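Local coordinates for cell division protein FtsX (PDB 6HE6), which is the membrane-protein partner in the ABC transporter FtsEX of pneumococcal cell division, its large extracellular loop interacting with the peptidoglycan hydrolase PcsB, at residues D44-K47 and N48-T51. Numbering follows the deposited sequence.
Sequences DSLK and NMST
Met49 sets its CG opposite its own carbonyl carbon (chi1 -58°) and runs straight on through SD, while Leu46 has the same first torsion; the two side chains run alongside each other in a common direction and meet at the C-terminal end of helix 41-47 in the FtsX extracellular domain. Their apolar contact is made by the terminal methyls, Leu46 CD2 and Met49 CE, 4.1 Å apart. Closer to the backbone, the Met49 thioether chain passes the last turn's carbonyls: its CG lies 3.4 Å from Ser45 O.

Two backbone bonds tie the last helical turn to the residues after it. Asn48 N reaches back four residues to Asp44 O at 2.8 Å, an i to i-4 bond that is bent at the hydrogen (132°). Met49 N then reaches back only three residues, to Leu46 O at 3.0 Å, and this bond is nearly straight. Met49 has already left helical geometry, with psi at 128°, which leads the chain off toward strand 52-58.

Leu46 is the buried member, its side chain lodged against Val55, Tyr89 and Val91 of the sheet and Ala106 of helix 99-107, whereas Met49 touches Asp105 of that helix and both rest on Ile109. The pair thus joins the end of helix 41-47 to helix 99-107 and the loop beyond it. Exposed Asn48 folds back over the last turn, bringing its CG to 3.2 Å from Asp44 O.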
# COMPACT_ATOMS: atom_id res chain seq x y z
N ASP A 44 -8.83 4.62 4.90
CA ASP A 44 -10.11 5.32 4.92
C ASP A 44 -10.05 6.65 4.17
O ASP A 44 -10.99 7.00 3.46
CB ASP A 44 -10.59 5.54 6.35
CG ASP A 44 -11.02 4.27 7.04
OD1 ASP A 44 -11.32 3.29 6.34
OD2 ASP A 44 -11.10 4.28 8.29
N SER A 45 -8.95 7.40 4.32
CA SER A 45 -8.80 8.67 3.62
C SER A 45 -8.77 8.48 2.12
O SER A 45 -9.34 9.28 1.37
CB SER A 45 -7.53 9.38 4.09
OG SER A 45 -7.56 9.58 5.49
N LEU A 46 -8.09 7.44 1.65
CA LEU A 46 -8.11 7.10 0.23
C LEU A 46 -9.51 6.69 -0.21
O LEU A 46 -10.05 7.23 -1.18
CB LEU A 46 -7.10 5.98 -0.06
CG LEU A 46 -5.61 6.25 0.20
CD1 LEU A 46 -4.78 4.96 0.11
CD2 LEU A 46 -5.09 7.26 -0.80
N LYS A 47 -10.13 5.75 0.51
CA LYS A 47 -11.47 5.26 0.20
C LYS A 47 -12.52 6.37 0.22
O LYS A 47 -13.54 6.27 -0.47
CB LYS A 47 -11.84 4.14 1.18
CG LYS A 47 -12.86 3.12 0.69
CD LYS A 47 -12.27 2.22 -0.36
CE LYS A 47 -13.30 1.62 -1.30
NZ LYS A 47 -13.91 0.39 -0.76
N ASN A 48 -12.28 7.44 0.97
CA ASN A 48 -13.22 8.55 1.04
C ASN A 48 -13.15 9.49 -0.16
O ASN A 48 -14.02 10.34 -0.30
CB ASN A 48 -12.99 9.37 2.31
CG ASN A 48 -13.67 8.77 3.51
OD1 ASN A 48 -14.55 7.91 3.38
ND2 ASN A 48 -13.29 9.23 4.70
N MET A 49 -12.13 9.36 -1.01
CA MET A 49 -12.03 10.22 -2.18
C MET A 49 -13.06 9.82 -3.23
O MET A 49 -13.13 8.66 -3.63
CB MET A 49 -10.63 10.15 -2.77
CG MET A 49 -9.52 10.53 -1.82
SD MET A 49 -7.95 10.48 -2.70
CE MET A 49 -6.81 10.92 -1.37
N SER A 50 -13.83 10.80 -3.70
CA SER A 50 -14.93 10.50 -4.61
C SER A 50 -14.44 9.93 -5.94
O SER A 50 -15.20 9.20 -6.59
CB SER A 50 -15.76 11.76 -4.87
OG SER A 50 -14.93 12.90 -4.96
N THR A 51 -13.22 10.22 -6.35
CA THR A 51 -12.71 9.74 -7.63
C THR A 51 -11.97 8.41 -7.55
O THR A 51 -11.43 7.97 -8.57
CB THR A 51 -11.80 10.78 -8.25
OG1 THR A 51 -10.79 11.13 -7.30
CG2 THR A 51 -12.59 12.05 -8.61